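Local coordinates for protein acyl-homoserine-lactone synthase (Mesorhizobium sp. ORS 3359, PDB 6WNS) that catalyses synthesis of an acyl-homoserine lactone quorum-sensing signal, using a coenzyme A-bound acyl group as donor and, as in its family, S-adenosylmethionine as acceptor, at residues Arg21-Arg26 and Ala49-His54; Arg34-Val39 and Glu84-Leu89; Lys66-Ser71 and Ser119-Phe124. All blocks are in the same frame, centred on the assembly; numbering follows the deposited sequence.

Contact 1 (Arg21-Arg26 and Ala49-His54); sequences RYFRIR and AFDNEH
F23 and R26, three residues apart and thus on one side of helix 16-31, both reach D51 of the loop 49-54. Y22 prepares the ground: its CD2 sits over the centre of one face of the F23 ring, and its OH accepts from R26 NH1 at 3.1 Å. F23 offers D51 its rim, with CE2 3.7 Å from D51 CG and the ring and carboxylate nearly perpendicular, so an apolar edge flanks the acid. R26 bends at chi3 (53°) to turn its guanidinium end-on to the carboxylate. R26 NH1 bonds D51 OD2 at 2.9 Å and R26 NH2 bonds D51 OD1 at 2.8 Å, both oxygens met on their syn sides, although the two planes are twisted 43° apart. An arginine suits this place because its NE can still pair with E46. With a leucine here, D51 would probably lose its two-pronged mate, and E46 and the Y22 hydroxyl would each lose the donor that R26 provides. D51 OD2 is also hydrogen-bonded to the Y57 hydroxyl and salt-bridged to R72, and OD1 takes the backbone N of D48. The chemistry is therefore that of a shared charge network, in which the helix, the loop and strands 56-60 and 69-75 converge on one carboxylate.

Contact 2 (Arg34-Val39 and Glu84-Leu89); sequences RRWRAV and EVFPIL
The indole of W36 and the phenyl ring of F86 approach from opposite directions, F86 CZ lying 3.5 Å from W36 CZ3, with the planes 33° apart and the centroid of the indole's six-membered ring 5.7 Å from that of F86. The approach is oblique, neither a stack nor an edge-to-face pair. Neighbours in sequence cover a face of each ring: R37 CG lies above one face of W36, toward its rim, and V85 CG1 is similarly offset over one face of F86. The same valine serves a third flat group, for its other methyl, CG2, stands over one face of the R37 guanidinium, toward its rim and 4.1 Å from R37 NH2. Each side of the contact thus presents two consecutive side chains, W36 and R37 against V85 and F86, and the branched valine places one methyl on each of two planar neighbours.

W36 and R37 are the two central residues of a type II beta turn from R35 to A38, and in both the CB points toward the loop 84-89. The turn is closed by A38 N bonding R35 O at 3.1 Å, and R37 takes the positive phi (66°) that its position demands. A chi1 of -164° extends the indole away from the W36 backbone N and toward F86. Both residues are exposed, and their types suit that: the indole offers F86 a broad apolar surface, while the aliphatic part of R37 lies on the indole and its charged end stays at the surface. F86 is anchored more deeply, against V144 and I174, and L89 N bonds F86 O where the chain enters a 3-10 turn. A Schellman motif at R34 ends helix 16-31, and the type II turn that follows packs on the loop 84-89: a surface contact between two loops, with F86 resting on strands 140-146 and 174-180 of the acetyltransferase-like sheet.

Contact 3 (Lys66-Ser71 and Ser119-Phe124); sequences KIVGGS and SPVAGF
With chi1 at 168°, V121 swings CG1 to the side remote from its own backbone N, which carries that methyl from the first turn of helix 121-135 to V68. On V68, a chi1 of -58° sets CG1 anti to the carbonyl carbon and leaves CG2 between the backbone N and the carbonyl carbon, where it meets the helix. The two valines cross at an angle, V68 CG2 lying 3.8 Å from V121 CG1 and 4.1 Å from V121 CG2, so one methyl of the loop is set against both methyls of the helix. V121 CG1 also presses on the backbone, 3.3 Å from V68 O, which makes this the tightest approach of the contact.

G69 suits the next position: a CB there would point at the helix and lie a tight 3.3 Å or so from V121 CG1. The CA of G69 is 6.8 Å from the CA of V121. Valine suits position 121 because its branching at CB puts both methyls against V68 CG2 close to the backbone, and it also packs on V108 of strand 100-108. P120 occupies the N-cap position, and P120 O accepts from F124 N at 2.9 Å.

V68 and G69 together face A60, forming a classic beta bulge where strand 69-75 begins. The helix start packed beside this bulge follows strand 100-108, as the acyl-CoA-binding helix does in the acetyltransferase clan, consistent with a coenzyme site nearby, and the contact joins the start of the interior strand 69-75 to the first turn of helix 121-135.

How the contacts relate
From the N terminus, helix 16-31 supplies the first side of contact 1, whose loop closes at 49-54, tying the helix to the loop before strand 56-60. Before that happens the chain has already passed 34-39, the start of contact 2, which joins two loops and closes only at 84-89, so contacts 1 and 2 cross. Contact 3 opens at 66-71, after contact 1 has closed but inside the span of contact 2, and closes at 119-124, tying strand 69-75 to helix 121-135; it crosses contact 2. Contacts 1 and 2 touch through F50 and E84, while I67 packs on Y22 and I25 to join contacts 1 and 3. Contacts 2 and 3, centres about 24 Å apart, flank the chain's centre.

Contact 1 (Arg21-Arg26 and Ala49-His54)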
loop_
_atom_site.group_PDB
_atom_site.type_symbol
_atom_site.label_atom_id
_atom_site.label_comp_id
_atom_site.label_asym_id
_atom_site.label_seq_id
_atom_site.Cartn_x
_atom_site.Cartn_y
_atom_site.Cartn_z
ATOM N N ARG A 21 17.526 1.081 0.737
ATOM C CA ARG A 21 17.042 2.085 1.716
ATOM C C ARG A 21 15.624 1.718 2.152
ATOM O O ARG A 21 15.322 1.853 3.317
ATOM C CB ARG A 21 17.139 3.501 1.131
ATOM C CG ARG A 21 18.589 3.963 0.992
ATOM C CD ARG A 21 18.740 5.454 0.796
ATOM N NE ARG A 21 17.880 5.987 -0.249
ATOM C CZ ARG A 21 18.191 6.029 -1.544
ATOM N NH1 ARG A 21 19.355 5.545 -1.973
ATOM N NH2 ARG A 21 17.319 6.575 -2.384
ATOM N N TYR A 22 14.786 1.268 1.215
ATOM C CA TYR A 22 13.380 0.934 1.487
ATOM C C TYR A 22 13.338 -0.185 2.567
ATOM O O TYR A 22 12.564 -0.056 3.530
ATOM C CB TYR A 22 12.712 0.503 0.171
ATOM C CG TYR A 22 11.381 -0.155 0.368
ATOM C CD1 TYR A 22 10.291 0.583 0.818
ATOM C CD2 TYR A 22 11.190 -1.522 0.152
ATOM C CE1 TYR A 22 9.081 -0.017 1.112
ATOM C CE2 TYR A 22 9.940 -2.110 0.355
ATOM C CZ TYR A 22 8.861 -1.347 0.767
ATOM O OH TYR A 22 7.663 -1.959 0.993
ATOM N N PHE A 23 14.124 -1.257 2.419
ATOM C CA PHE A 23 14.105 -2.373 3.401
ATOM C C PHE A 23 14.680 -1.938 4.768
ATOM O O PHE A 23 14.282 -2.436 5.838
ATOM C CB PHE A 23 14.768 -3.599 2.828
ATOM C CG PHE A 23 13.840 -4.269 1.850
ATOM C CD1 PHE A 23 14.119 -4.267 0.491
ATOM C CD2 PHE A 23 12.698 -4.906 2.285
ATOM C CE1 PHE A 23 13.252 -4.863 -0.432
ATOM C CE2 PHE A 23 11.845 -5.514 1.378
ATOM C CZ PHE A 23 12.101 -5.466 0.019
ATOM N N ARG A 24 15.570 -0.967 4.771
ATOM C CA ARG A 24 16.127 -0.384 6.030
ATOM C C ARG A 24 15.051 0.446 6.695
ATOM O O ARG A 24 14.930 0.394 7.926
ATOM C CB ARG A 24 17.385 0.452 5.723
ATOM C CG ARG A 24 18.542 -0.393 5.198
ATOM C CD ARG A 24 19.954 0.200 5.407
ATOM N NE ARG A 24 20.958 -0.104 4.381
ATOM C CZ ARG A 24 21.063 -1.204 3.601
ATOM N NH1 ARG A 24 20.184 -2.199 3.681
ATOM N NH2 ARG A 24 22.050 -1.288 2.703
ATOM N N ILE A 25 14.325 1.247 5.909
ATOM C CA ILE A 25 13.193 2.061 6.387
ATOM C C ILE A 25 12.135 1.169 7.038
ATOM O O ILE A 25 11.586 1.521 8.118
ATOM C CB ILE A 25 12.664 2.931 5.241
ATOM C CG1 ILE A 25 13.645 4.068 4.957
ATOM C CG2 ILE A 25 11.300 3.446 5.584
ATOM C CD1 ILE A 25 13.289 4.894 3.719
ATOM N N ARG A 26 11.825 0.046 6.429
ATOM C CA ARG A 26 10.858 -0.922 7.036
ATOM C C ARG A 26 11.337 -1.416 8.393
ATOM O O ARG A 26 10.506 -1.625 9.343
ATOM C CB ARG A 26 10.642 -2.038 6.009
ATOM C CG ARG A 26 9.696 -1.501 4.946
ATOM C CD ARG A 26 9.336 -2.462 3.894
ATOM N NE ARG A 26 8.829 -3.715 4.466
ATOM C CZ ARG A 26 8.520 -4.750 3.698
ATOM N NH1 ARG A 26 8.387 -4.580 2.404
ATOM N NH2 ARG A 26 8.329 -5.930 4.232
ATOM N N ALA A 49 7.126 -12.667 3.852
ATOM C CA ALA A 49 6.971 -13.732 2.836
ATOM C C ALA A 49 6.520 -13.151 1.501
ATOM O O ALA A 49 6.596 -13.864 0.495
ATOM C CB ALA A 49 5.972 -14.730 3.383
ATOM N N PHE A 50 5.984 -11.941 1.474
ATOM C CA PHE A 50 5.372 -11.355 0.275
ATOM C C PHE A 50 6.336 -10.479 -0.484
ATOM O O PHE A 50 6.004 -10.028 -1.621
ATOM C CB PHE A 50 4.095 -10.606 0.634
ATOM C CG PHE A 50 3.188 -11.467 1.483
ATOM C CD1 PHE A 50 2.697 -12.696 1.014
ATOM C CD2 PHE A 50 2.813 -11.053 2.748
ATOM C CE1 PHE A 50 1.866 -13.484 1.820
ATOM C CE2 PHE A 50 2.030 -11.861 3.555
ATOM C CZ PHE A 50 1.504 -13.048 3.069
ATOM N N ASP A 51 7.542 -10.292 0.057
ATOM C CA ASP A 51 8.586 -9.548 -0.668
ATOM C C ASP A 51 9.313 -10.542 -1.565
ATOM O O ASP A 51 10.358 -11.059 -1.143
ATOM C CB ASP A 51 9.517 -8.850 0.349
ATOM C CG ASP A 51 8.860 -7.771 1.144
ATOM O OD1 ASP A 51 8.721 -7.935 2.382
ATOM O OD2 ASP A 51 8.356 -6.810 0.493
ATOM N N ASN A 52 8.812 -10.808 -2.778
ATOM C CA ASN A 52 9.445 -11.706 -3.759
ATOM C C ASN A 52 9.263 -11.071 -5.134
ATOM O O ASN A 52 8.847 -9.905 -5.216
ATOM C CB ASN A 52 8.890 -13.127 -3.612
ATOM C CG ASN A 52 7.420 -13.233 -3.982
ATOM O OD1 ASN A 52 6.863 -12.300 -4.602
ATOM N ND2 ASN A 52 6.845 -14.412 -3.734
ATOM N N GLU A 53 9.492 -11.844 -6.161
ATOM C CA GLU A 53 9.509 -11.411 -7.567
ATOM C C GLU A 53 8.119 -10.940 -8.003
ATOM O O GLU A 53 8.068 -10.248 -9.019
ATOM C CB GLU A 53 10.020 -12.517 -8.503
ATOM C CG GLU A 53 9.100 -13.717 -8.588
ATOM C CD GLU A 53 9.359 -14.827 -7.586
ATOM O OE1 GLU A 53 9.913 -14.565 -6.432
ATOM O OE2 GLU A 53 9.044 -16.002 -7.967
ATOM N N HIS A 54 7.048 -11.247 -7.252
ATOM C CA HIS A 54 5.671 -10.837 -7.612
ATOM C C HIS A 54 5.258 -9.526 -6.978
ATOM O O HIS A 54 4.247 -8.930 -7.421
ATOM C CB HIS A 54 4.677 -11.918 -7.218
ATOM C CG HIS A 54 4.879 -13.192 -7.946
ATOM N ND1 HIS A 54 4.669 -13.288 -9.301
ATOM C CD2 HIS A 54 5.345 -14.394 -7.527
ATOM C CE1 HIS A 54 5.019 -14.493 -9.697
ATOM N NE2 HIS A 54 5.427 -15.194 -8.619
#

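Contact 2 (Arg34-Val39 and Glu84-Leu89)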
loop_
_atom_site.group_PDB
_atom_site.type_symbol
_atom_site.label_atom_id
_atom_site.label_comp_id
_atom_site.label_asym_id
_atom_site.label_seq_id
_atom_site.Cartn_x
_atom_site.Cartn_y
_atom_site.Cartn_z
ATOM N N ARG A 34 7.921 -2.021 16.941
ATOM C CA ARG A 34 7.388 -3.320 17.430
ATOM C C ARG A 34 5.916 -3.437 17.046
ATOM O O ARG A 34 5.065 -3.742 17.907
ATOM C CB ARG A 34 7.656 -3.465 18.927
ATOM C CG ARG A 34 9.140 -3.628 19.226
ATOM C CD ARG A 34 9.358 -4.232 20.581
ATOM N NE ARG A 34 8.695 -3.463 21.623
ATOM C CZ ARG A 34 9.261 -2.497 22.367
ATOM N NH1 ARG A 34 10.517 -2.127 22.156
ATOM N NH2 ARG A 34 8.568 -1.901 23.328
ATOM N N ARG A 35 5.638 -3.254 15.760
ATOM C CA ARG A 35 4.295 -3.512 15.188
ATOM C C ARG A 35 4.004 -5.025 15.189
ATOM O O ARG A 35 4.950 -5.839 15.151
ATOM C CB ARG A 35 4.213 -2.868 13.801
ATOM C CG ARG A 35 4.475 -1.364 13.857
ATOM C CD ARG A 35 3.637 -0.698 12.789
ATOM N NE ARG A 35 3.950 0.717 12.642
ATOM C CZ ARG A 35 3.604 1.444 11.590
ATOM N NH1 ARG A 35 2.945 0.877 10.598
ATOM N NH2 ARG A 35 3.926 2.725 11.516
ATOM N N TRP A 36 2.717 -5.349 15.322
ATOM C CA TRP A 36 2.164 -6.721 15.356
ATOM C C TRP A 36 2.829 -7.549 14.236
ATOM O O TRP A 36 2.851 -7.102 13.058
ATOM C CB TRP A 36 0.629 -6.648 15.240
ATOM C CG TRP A 36 -0.101 -7.901 15.631
ATOM C CD1 TRP A 36 -0.466 -8.268 16.894
ATOM C CD2 TRP A 36 -0.588 -8.949 14.764
ATOM N NE1 TRP A 36 -1.134 -9.465 16.875
ATOM C CE2 TRP A 36 -1.219 -9.915 15.586
ATOM C CE3 TRP A 36 -0.529 -9.187 13.383
ATOM C CZ2 TRP A 36 -1.796 -11.083 15.081
ATOM C CZ3 TRP A 36 -1.101 -10.341 12.884
ATOM C CH2 TRP A 36 -1.717 -11.280 13.721
ATOM N N ARG A 37 3.405 -8.690 14.629
ATOM C CA ARG A 37 3.966 -9.777 13.786
ATOM C C ARG A 37 5.210 -9.308 12.989
ATOM O O ARG A 37 5.654 -10.102 12.095
ATOM C CB ARG A 37 2.865 -10.348 12.880
ATOM C CG ARG A 37 1.998 -11.434 13.529
ATOM C CD ARG A 37 1.099 -12.174 12.516
ATOM N NE ARG A 37 1.820 -12.906 11.457
ATOM C CZ ARG A 37 2.139 -12.431 10.233
ATOM N NH1 ARG A 37 1.786 -11.212 9.839
ATOM N NH2 ARG A 37 2.823 -13.195 9.400
ATOM N N ALA A 38 5.826 -8.141 13.263
ATOM C CA ALA A 38 7.062 -7.773 12.486
ATOM C C ALA A 38 8.187 -8.696 12.955
ATOM O O ALA A 38 8.360 -8.802 14.139
ATOM C CB ALA A 38 7.433 -6.354 12.749
ATOM N N VAL A 39 8.978 -9.299 12.076
ATOM C CA VAL A 39 10.014 -10.255 12.520
ATOM C C VAL A 39 11.364 -9.506 12.599
ATOM O O VAL A 39 11.720 -8.878 11.613
ATOM C CB VAL A 39 10.113 -11.414 11.507
ATOM C CG1 VAL A 39 11.286 -12.322 11.810
ATOM C CG2 VAL A 39 8.730 -12.170 11.522
ATOM N N GLU A 84 -3.296 -15.530 3.427
ATOM C CA GLU A 84 -2.493 -16.450 4.273
ATOM C C GLU A 84 -2.712 -16.193 5.766
ATOM O O GLU A 84 -2.457 -17.103 6.522
ATOM C CB GLU A 84 -1.039 -16.253 3.910
ATOM C CG GLU A 84 -0.765 -16.596 2.463
ATOM C CD GLU A 84 -1.344 -17.908 1.915
ATOM O OE1 GLU A 84 -0.891 -18.978 2.319
ATOM O OE2 GLU A 84 -2.256 -17.824 1.087
ATOM N N VAL A 85 -3.046 -14.965 6.170
ATOM C CA VAL A 85 -3.102 -14.565 7.597
ATOM C C VAL A 85 -4.518 -14.189 7.999
ATOM O O VAL A 85 -4.999 -14.654 9.051
ATOM C CB VAL A 85 -2.094 -13.428 7.899
ATOM C CG1 VAL A 85 -2.065 -13.093 9.384
ATOM C CG2 VAL A 85 -0.752 -13.798 7.406
ATOM N N PHE A 86 -5.215 -13.391 7.198
ATOM C CA PHE A 86 -6.529 -12.902 7.624
ATOM C C PHE A 86 -7.665 -13.369 6.713
ATOM O O PHE A 86 -8.586 -12.622 6.549
ATOM C CB PHE A 86 -6.500 -11.385 7.669
ATOM C CG PHE A 86 -5.574 -10.879 8.738
ATOM C CD1 PHE A 86 -5.873 -11.114 10.069
ATOM C CD2 PHE A 86 -4.369 -10.251 8.407
ATOM C CE1 PHE A 86 -5.045 -10.645 11.078
ATOM C CE2 PHE A 86 -3.557 -9.787 9.423
ATOM C CZ PHE A 86 -3.881 -10.008 10.754
ATOM N N PRO A 87 -7.732 -14.619 6.230
ATOM C CA PRO A 87 -8.863 -15.020 5.372
ATOM C C PRO A 87 -10.213 -14.941 6.092
ATOM O O PRO A 87 -11.274 -14.749 5.454
ATOM C CB PRO A 87 -8.492 -16.467 5.020
ATOM C CG PRO A 87 -7.584 -16.929 6.135
ATOM C CD PRO A 87 -6.753 -15.701 6.457
ATOM N N ILE A 88 -10.180 -15.019 7.422
ATOM C CA ILE A 88 -11.420 -14.901 8.234
ATOM C C ILE A 88 -12.081 -13.531 8.016
ATOM O O ILE A 88 -13.321 -13.490 8.084
ATOM C CB ILE A 88 -11.224 -15.242 9.722
ATOM C CG1 ILE A 88 -12.598 -15.421 10.361
ATOM C CG2 ILE A 88 -10.370 -14.203 10.460
ATOM C CD1 ILE A 88 -12.583 -16.227 11.623
ATOM N N LEU A 89 -11.341 -12.480 7.666
ATOM C CA LEU A 89 -11.903 -11.113 7.462
ATOM C C LEU A 89 -12.750 -11.050 6.190
ATOM O O LEU A 89 -13.518 -10.074 6.032
ATOM C CB LEU A 89 -10.779 -10.087 7.368
ATOM C CG LEU A 89 -9.984 -9.885 8.669
ATOM C CD1 LEU A 89 -8.809 -8.979 8.420
ATOM C CD2 LEU A 89 -10.839 -9.315 9.791
#

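Contact 3 (Lys66-Ser71 and Ser119-Phe124)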
loop_
_atom_site.group_PDB
_atom_site.type_symbol
_atom_site.label_atom_id
_atom_site.label_comp_id
_atom_site.label_asym_id
_atom_site.label_seq_id
_atom_site.Cartn_x
_atom_site.Cartn_y
_atom_site.Cartn_z
ATOM N N LYS A 66 15.258 10.683 -1.821
ATOM C CA LYS A 66 14.914 10.227 -0.440
ATOM C C LYS A 66 13.495 9.624 -0.439
ATOM O O LYS A 66 12.584 10.175 -1.079
ATOM C CB LYS A 66 15.059 11.420 0.509
ATOM C CG LYS A 66 15.247 11.115 1.987
ATOM C CD LYS A 66 14.714 12.238 2.867
ATOM C CE LYS A 66 15.483 12.442 4.155
ATOM N NZ LYS A 66 16.810 13.071 3.925
ATOM N N ILE A 67 13.289 8.481 0.222
ATOM C CA ILE A 67 11.932 7.875 0.306
ATOM C C ILE A 67 11.097 8.665 1.330
ATOM O O ILE A 67 11.521 8.741 2.483
ATOM C CB ILE A 67 12.020 6.382 0.671
ATOM C CG1 ILE A 67 12.566 5.534 -0.469
ATOM C CG2 ILE A 67 10.640 5.917 1.060
ATOM C CD1 ILE A 67 13.380 4.319 -0.006
ATOM N N VAL A 68 9.920 9.180 0.948
ATOM C CA VAL A 68 9.062 9.973 1.868
ATOM C C VAL A 68 7.736 9.252 2.141
ATOM O O VAL A 68 6.991 9.651 3.130
ATOM C CB VAL A 68 8.899 11.401 1.316
ATOM C CG1 VAL A 68 10.270 12.042 1.162
ATOM C CG2 VAL A 68 8.133 11.441 -0.008
ATOM N N GLY A 69 7.446 8.193 1.387
ATOM C CA GLY A 69 6.293 7.337 1.712
ATOM C C GLY A 69 6.126 6.227 0.712
ATOM O O GLY A 69 6.917 6.158 -0.265
ATOM N N GLY A 70 5.146 5.356 0.912
ATOM C CA GLY A 70 4.972 4.317 -0.111
ATOM C C GLY A 70 3.930 3.302 0.210
ATOM O O GLY A 70 3.125 3.538 1.117
ATOM N N SER A 71 3.926 2.234 -0.602
ATOM C CA SER A 71 2.982 1.113 -0.462
ATOM C C SER A 71 3.473 -0.052 -1.293
ATOM O O SER A 71 4.399 0.134 -2.081
ATOM C CB SER A 71 1.570 1.565 -0.792
ATOM O OG SER A 71 1.614 2.694 -1.601
ATOM N N SER A 119 2.526 18.266 4.923
ATOM C CA SER A 119 2.842 17.842 3.527
ATOM C C SER A 119 1.738 16.959 2.953
ATOM O O SER A 119 1.240 16.029 3.603
ATOM C CB SER A 119 4.163 17.085 3.443
ATOM O OG SER A 119 4.619 17.004 2.091
ATOM N N PRO A 120 1.393 17.131 1.666
ATOM C CA PRO A 120 0.455 16.202 1.073
ATOM C C PRO A 120 1.129 14.858 0.748
ATOM O O PRO A 120 0.517 14.159 -0.006
ATOM C CB PRO A 120 -0.048 16.960 -0.169
ATOM C CG PRO A 120 1.025 17.997 -0.503
ATOM C CD PRO A 120 1.887 18.155 0.732
ATOM N N VAL A 121 2.307 14.508 1.312
ATOM C CA VAL A 121 3.020 13.252 0.921
ATOM C C VAL A 121 1.996 12.127 0.926
ATOM O O VAL A 121 2.022 11.289 0.040
ATOM C CB VAL A 121 4.191 12.877 1.847
ATOM C CG1 VAL A 121 4.650 11.461 1.567
ATOM C CG2 VAL A 121 5.362 13.857 1.803
ATOM N N ALA A 122 1.139 12.092 1.939
ATOM C CA ALA A 122 0.113 11.042 2.049
ATOM C C ALA A 122 -0.697 11.092 0.752
ATOM O O ALA A 122 -0.845 10.070 0.103
ATOM C CB ALA A 122 -0.738 11.209 3.277
ATOM N N GLY A 123 -1.214 12.273 0.415
ATOM C CA GLY A 123 -1.953 12.507 -0.850
ATOM C C GLY A 123 -1.249 11.847 -2.069
ATOM O O GLY A 123 -1.905 10.981 -2.822
ATOM N N PHE A 124 0.052 12.268 -2.209
ATOM C CA PHE A 124 0.971 11.853 -3.319
ATOM C C PHE A 124 1.022 10.326 -3.372
ATOM O O PHE A 124 0.976 9.758 -4.481
ATOM C CB PHE A 124 2.403 12.370 -3.143
ATOM C CG PHE A 124 2.668 13.720 -3.751
ATOM C CD1 PHE A 124 3.276 13.821 -4.995
ATOM C CD2 PHE A 124 2.358 14.880 -3.059
ATOM C CE1 PHE A 124 3.532 15.061 -5.548
ATOM C CE2 PHE A 124 2.607 16.118 -3.623
ATOM C CZ PHE A 124 3.189 16.205 -4.869
#